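Local coordinates for protein HIAXHD3 (PDB 3ZXK) that probably removes arabinofuranosyl side chains from xylan as a family 43 glycoside hydrolase whose active site has been engineered to add endo-xylanase activity, at residues Asp388-Arg393 against Asn452-Ile457; Ala407-Val412 against Val422-Leu427. All coordinates share one frame; numbering follows the deposited sequence.

Both contacts lie in the C-terminal concanavalin A-like domain, a sandwich of two antiparallel beta sheets; the centres of the two contacts are about 18 Å apart. Contact 1 pairs the turn after strand 380-388 with the short helix 451-455 leading into strand 457-464, so it sits at one end of a neighbouring strand pair in one sheet. Contact 2 is the hairpin of strands 406-415 and 418-429 in the other sheet, and along the chain it falls wholly between the two segments of contact 1. The two contacts touch at Val412: Met392 CE lies 3.3 Å from Val412 O, and Ile457 CD1 packs on Val412 CG2. The turn and helix thus close the ends of two adjacent inner strands and pack on the facing sheet.

Contact 1: residues Asp388-Arg393 against Asn452-Ile457; sequences DVRGMR and NAQQDI
Val389 and Gln454 form the close-packed part of this contact, in which an Asx turn and a type I beta turn (Val389 to Met392) at the end of strand 380-388 meet helix 451-455 of the concanavalin A-like sandwich. Val389 N donates to Gln454 O at 2.8 Å in a nearly straight bond (169°), the donor tilted from the carbonyl plane. Val389 CG2 rests against Gln454 CB, while its other branch, CG1, turns inward to Ile457 CG2, 4.0 Å away, on the buried side beside strand 523-533.

The solvent side belongs to exposed Arg390 and partly exposed Gln455, with Arg390 reaching over the buried Asp388. Its guanidinium grips the Asp388 carboxylate side-on, Arg390 NE to Asp388 OD1 at 3.0 Å and NH2 to OD2 at 2.8 Å; OD1 also accepts from Arg390 N, closing the Asx turn. With Asp388 CG anti to its own N (chi1 175°), the carboxylate lies forward over the turn, toward Arg390 N. The bend of Arg390 at chi3 lays one guanidinium face over the CG methylene of Gln455, 3.7 Å from CZ. Gln454 NE2 is held by Ile449 O, and a water donates to both Val389 O, at 3.0 Å, and Gln454 OE1, at 2.8 Å.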
loop_
_atom_site.group_PDB
_atom_site.type_symbol
_atom_site.label_atom_id
_atom_site.label_comp_id
_atom_site.label_asym_id
_atom_site.label_seq_id
_atom_site.Cartn_x
_atom_site.Cartn_y
_atom_site.Cartn_z
ATOM N N ASP A 388 -19.235 -13.880 -13.839
ATOM C CA ASP A 388 -19.863 -14.588 -14.957
ATOM C C ASP A 388 -18.721 -15.087 -15.877
ATOM O O ASP A 388 -17.988 -14.274 -16.450
ATOM C CB ASP A 388 -20.797 -13.631 -15.695
ATOM C CG ASP A 388 -21.424 -14.217 -16.970
ATOM O OD1 ASP A 388 -21.042 -15.318 -17.452
ATOM O OD2 ASP A 388 -22.306 -13.519 -17.528
ATOM N N VAL A 389 -18.553 -16.400 -16.001
ATOM C CA VAL A 389 -17.387 -16.932 -16.717
ATOM C C VAL A 389 -17.747 -17.626 -18.043
ATOM O O VAL A 389 -16.946 -18.377 -18.611
ATOM C CB VAL A 389 -16.533 -17.893 -15.843
ATOM C CG1 VAL A 389 -16.031 -17.185 -14.577
ATOM C CG2 VAL A 389 -17.310 -19.150 -15.499
ATOM N N ARG A 390 -18.947 -17.343 -18.558
ATOM C CA ARG A 390 -19.393 -17.951 -19.817
ATOM C C ARG A 390 -18.469 -17.641 -20.988
ATOM O O ARG A 390 -18.363 -18.447 -21.925
ATOM C CB ARG A 390 -20.826 -17.606 -20.162
ATOM C CG ARG A 390 -21.827 -18.232 -19.204
ATOM C CD ARG A 390 -23.210 -17.680 -19.432
ATOM N NE ARG A 390 -23.180 -16.219 -19.343
ATOM C CZ ARG A 390 -24.143 -15.423 -19.803
ATOM N NH1 ARG A 390 -25.211 -15.949 -20.381
ATOM N NH2 ARG A 390 -24.045 -14.106 -19.680
ATOM N N GLY A 391 -17.798 -16.483 -20.931
ATOM C CA GLY A 391 -16.908 -16.056 -22.013
ATOM C C GLY A 391 -15.531 -16.698 -22.037
ATOM O O GLY A 391 -14.712 -16.363 -22.907
ATOM N N MET A 392 -15.246 -17.594 -21.086
ATOM C CA MET A 392 -13.951 -18.296 -21.133
ATOM C C MET A 392 -13.791 -19.153 -22.381
ATOM O O MET A 392 -14.764 -19.759 -22.868
ATOM C CB MET A 392 -13.747 -19.168 -19.910
ATOM C CG MET A 392 -13.647 -18.345 -18.650
ATOM S SD MET A 392 -13.366 -19.360 -17.192
ATOM C CE MET A 392 -11.604 -19.637 -17.278
ATOM N N ARG A 393 -12.571 -19.193 -22.900
ATOM C CA ARG A 393 -12.249 -20.022 -24.069
ATOM C C ARG A 393 -11.271 -21.134 -23.685
ATOM O O ARG A 393 -10.674 -21.092 -22.596
ATOM C CB ARG A 393 -11.697 -19.127 -25.191
ATOM C CG ARG A 393 -12.776 -18.217 -25.764
ATOM C CD ARG A 393 -12.288 -17.317 -26.890
ATOM N NE ARG A 393 -12.149 -18.041 -28.158
ATOM C CZ ARG A 393 -13.114 -18.178 -29.071
ATOM N NH1 ARG A 393 -14.314 -17.635 -28.884
ATOM N NH2 ARG A 393 -12.876 -18.868 -30.180
ATOM N N ASN A 452 -25.588 -22.268 -16.691
ATOM C CA ASN A 452 -26.284 -21.525 -15.628
ATOM C C ASN A 452 -25.387 -21.211 -14.433
ATOM O O ASN A 452 -25.389 -20.091 -13.916
ATOM C CB ASN A 452 -27.551 -22.266 -15.192
ATOM C CG ASN A 452 -28.668 -22.132 -16.199
ATOM O OD1 ASN A 452 -28.898 -21.047 -16.735
ATOM N ND2 ASN A 452 -29.365 -23.233 -16.472
ATOM N N ALA A 453 -24.597 -22.196 -14.021
ATOM C CA ALA A 453 -23.613 -22.014 -12.967
ATOM C C ALA A 453 -22.537 -21.024 -13.411
ATOM O O ALA A 453 -22.080 -20.187 -12.610
ATOM C CB ALA A 453 -22.971 -23.351 -12.612
ATOM N N GLN A 454 -22.122 -21.122 -14.679
ATOM C CA GLN A 454 -21.078 -20.227 -15.195
ATOM C C GLN A 454 -21.492 -18.779 -15.153
ATOM O O GLN A 454 -20.657 -17.899 -14.982
ATOM C CB GLN A 454 -20.675 -20.598 -16.622
ATOM C CG GLN A 454 -19.935 -21.925 -16.705
ATOM C CD GLN A 454 -19.728 -22.337 -18.134
ATOM O OE1 GLN A 454 -19.508 -21.493 -18.993
ATOM N NE2 GLN A 454 -19.833 -23.632 -18.407
ATOM N N GLN A 455 -22.791 -18.531 -15.308
ATOM C CA GLN A 455 -23.287 -17.152 -15.348
ATOM C C GLN A 455 -23.215 -16.492 -13.970
ATOM O O GLN A 455 -23.200 -15.274 -13.882
ATOM C CB GLN A 455 -24.704 -17.105 -15.952
ATOM C CG GLN A 455 -25.271 -15.716 -16.284
ATOM C CD GLN A 455 -25.785 -14.970 -15.061
ATOM O OE1 GLN A 455 -26.339 -15.568 -14.133
ATOM N NE2 GLN A 455 -25.589 -13.651 -15.046
ATOM N N ASP A 456 -23.107 -17.286 -12.897
ATOM C CA ASP A 456 -23.081 -16.718 -11.556
ATOM C C ASP A 456 -22.329 -17.621 -10.603
ATOM O O ASP A 456 -22.918 -18.434 -9.895
ATOM C CB ASP A 456 -24.498 -16.453 -11.039
ATOM C CG ASP A 456 -24.524 -15.478 -9.875
ATOM O OD1 ASP A 456 -23.893 -14.408 -9.986
ATOM O OD2 ASP A 456 -25.217 -15.765 -8.872
ATOM N N ILE A 457 -21.012 -17.484 -10.603
ATOM C CA ILE A 457 -20.164 -18.259 -9.709
ATOM C C ILE A 457 -19.519 -17.358 -8.671
ATOM O O ILE A 457 -19.016 -16.281 -8.998
ATOM C CB ILE A 457 -19.095 -19.066 -10.486
ATOM C CG1 ILE A 457 -18.232 -19.890 -9.527
ATOM C CG2 ILE A 457 -18.203 -18.145 -11.318
ATOM C CD1 ILE A 457 -17.586 -21.084 -10.195
HETATM O O HOH W 1 -16.800 -21.125 -19.770
#

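Contact 2: residues Ala407-Val412 against Val422-Leu427; sequences AAYIGV and VMVDDL
Tyr409 and Val424 make the apolar centre of this antiparallel beta hairpin, part of one sheet of the concanavalin A-like sandwich. The two side chains run side by side in the same direction, and Val424 CB lies over one face of the phenol ring in a CH-pi contact, 3.7 Å from the centroid and 14° off its normal. Val424 CG2 reaches Tyr409 CZ at 3.5 Å. With chi1 at 69°, Tyr409 CG stands between its backbone N and carbonyl carbon, which brings the ring over the partner strand. Leu427 crosses it at about a right angle, CD1 to CD2, and Phe513 meets the ring from outside the hairpin. Shortened to an alanine, this position would probably leave Val424 CB and Leu427 CD1 without the ring they pack on and Trp413 NE1 without its hydroxyl acceptor.

On the other face of the sheet, Ile410 and Met423 form a non-hydrogen-bonded pair, and both pack on Phe479 of strand 476-482. Backbone bonds of 2.9 Å run each way between N and O of Tyr409 and Val424, and likewise of Gly411 and Val422. A beta bulge then shifts the register by one between Tyr409 and Ala407. In the bulge, at the polar edge, Asp425 faces Ala408 and is salt-bridged to Arg441. Ala407 N donates to Leu427 O (2.8 Å); Leu427 N returns only a weak bond to Ala407 O (3.4 Å), to which a water donates at 2.7 Å.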
loop_
_atom_site.group_PDB
_atom_site.type_symbol
_atom_site.label_atom_id
_atom_site.label_comp_id
_atom_site.label_asym_id
_atom_site.label_seq_id
_atom_site.Cartn_x
_atom_site.Cartn_y
_atom_site.Cartn_z
ATOM N N ALA A 407 1.593 -18.288 -3.283
ATOM C CA ALA A 407 0.189 -18.004 -3.591
ATOM C C ALA A 407 -0.668 -19.264 -3.791
ATOM O O ALA A 407 -0.165 -20.347 -4.017
ATOM C CB ALA A 407 0.128 -17.115 -4.823
ATOM N N ALA A 408 -1.987 -19.097 -3.776
ATOM C CA ALA A 408 -2.933 -20.179 -4.050
ATOM C C ALA A 408 -4.179 -19.509 -4.552
ATOM O O ALA A 408 -4.411 -18.316 -4.272
ATOM C CB ALA A 408 -3.256 -20.989 -2.782
ATOM N N TYR A 409 -5.008 -20.268 -5.260
ATOM C CA TYR A 409 -6.249 -19.736 -5.776
ATOM C C TYR A 409 -7.346 -20.778 -5.897
ATOM O O TYR A 409 -7.061 -21.980 -5.893
ATOM C CB TYR A 409 -6.047 -19.025 -7.105
ATOM C CG TYR A 409 -5.696 -19.824 -8.353
ATOM C CD1 TYR A 409 -6.659 -20.640 -9.002
ATOM C CD2 TYR A 409 -4.443 -19.693 -8.958
ATOM C CE1 TYR A 409 -6.366 -21.302 -10.190
ATOM C CE2 TYR A 409 -4.136 -20.341 -10.149
ATOM C CZ TYR A 409 -5.103 -21.165 -10.746
ATOM O OH TYR A 409 -4.866 -21.779 -11.939
ATOM N N ILE A 410 -8.593 -20.298 -5.959
ATOM C CA ILE A 410 -9.714 -21.130 -6.355
ATOM C C ILE A 410 -10.253 -20.474 -7.633
ATOM O O ILE A 410 -10.340 -19.231 -7.729
ATOM C CB ILE A 410 -10.797 -21.247 -5.261
ATOM C CG1 ILE A 410 -11.851 -22.282 -5.687
ATOM C CG2 ILE A 410 -11.394 -19.880 -4.920
ATOM C CD1 ILE A 410 -12.791 -22.685 -4.571
ATOM N N GLY A 411 -10.562 -21.273 -8.641
ATOM C CA GLY A 411 -10.956 -20.677 -9.906
ATOM C C GLY A 411 -11.564 -21.665 -10.845
ATOM O O GLY A 411 -11.959 -22.776 -10.449
ATOM N N VAL A 412 -11.671 -21.233 -12.093
ATOM C CA VAL A 412 -12.285 -22.033 -13.140
ATOM C C VAL A 412 -11.261 -22.241 -14.240
ATOM O O VAL A 412 -10.571 -21.295 -14.651
ATOM C CB VAL A 412 -13.538 -21.351 -13.736
ATOM C CG1 VAL A 412 -14.172 -22.189 -14.868
ATOM C CG2 VAL A 412 -14.572 -21.079 -12.649
ATOM N N VAL A 422 -11.415 -25.510 -9.812
ATOM C CA VAL A 422 -10.178 -26.085 -9.287
ATOM C C VAL A 422 -9.640 -25.228 -8.142
ATOM O O VAL A 422 -9.917 -24.010 -8.069
ATOM C CB VAL A 422 -9.075 -26.213 -10.386
ATOM C CG1 VAL A 422 -9.496 -27.187 -11.490
ATOM C CG2 VAL A 422 -8.744 -24.847 -10.982
ATOM N N MET A 423 -8.887 -25.858 -7.249
ATOM C CA MET A 423 -8.091 -25.132 -6.272
ATOM C C MET A 423 -6.631 -25.478 -6.567
ATOM O O MET A 423 -6.296 -26.641 -6.636
ATOM C CB MET A 423 -8.533 -25.498 -4.831
ATOM C CG MET A 423 -7.834 -24.707 -3.741
ATOM S SD MET A 423 -6.221 -25.400 -3.299
ATOM C CE MET A 423 -5.623 -24.320 -1.987
ATOM N N VAL A 424 -5.802 -24.449 -6.760
ATOM C CA VAL A 424 -4.392 -24.547 -7.124
ATOM C C VAL A 424 -3.512 -23.970 -6.009
ATOM O O VAL A 424 -3.767 -22.860 -5.480
ATOM C CB VAL A 424 -4.141 -23.795 -8.457
ATOM C CG1 VAL A 424 -2.648 -23.605 -8.763
ATOM C CG2 VAL A 424 -4.891 -24.474 -9.604
ATOM N N ASP A 425 -2.456 -24.703 -5.652
ATOM C CA ASP A 425 -1.513 -24.190 -4.679
ATOM C C ASP A 425 -0.086 -24.344 -5.198
ATOM O O ASP A 425 0.112 -24.643 -6.370
ATOM C CB ASP A 425 -1.747 -24.829 -3.288
ATOM C CG ASP A 425 -1.471 -26.330 -3.252
ATOM O OD1 ASP A 425 -1.033 -26.947 -4.248
ATOM O OD2 ASP A 425 -1.668 -26.913 -2.154
ATOM N N ASP A 426 0.901 -24.089 -4.344
ATOM C CA ASP A 426 2.320 -24.173 -4.734
ATOM C C ASP A 426 2.696 -23.263 -5.911
ATOM O O ASP A 426 3.519 -23.621 -6.753
ATOM C CB ASP A 426 2.742 -25.615 -5.019
ATOM C CG ASP A 426 4.250 -25.777 -5.069
ATOM O OD1 ASP A 426 4.951 -25.182 -4.203
ATOM O OD2 ASP A 426 4.746 -26.496 -5.973
ATOM N N LEU A 427 2.099 -22.073 -5.936
ATOM C CA LEU A 427 2.533 -21.011 -6.848
ATOM C C LEU A 427 3.590 -20.210 -6.114
ATOM O O LEU A 427 3.301 -19.609 -5.086
ATOM C CB LEU A 427 1.357 -20.104 -7.203
ATOM C CG LEU A 427 0.151 -20.680 -7.957
ATOM C CD1 LEU A 427 -1.104 -19.852 -7.723
ATOM C CD2 LEU A 427 0.493 -20.785 -9.438
HETATM O O HOH W 2 2.037 -21.598 -3.039
#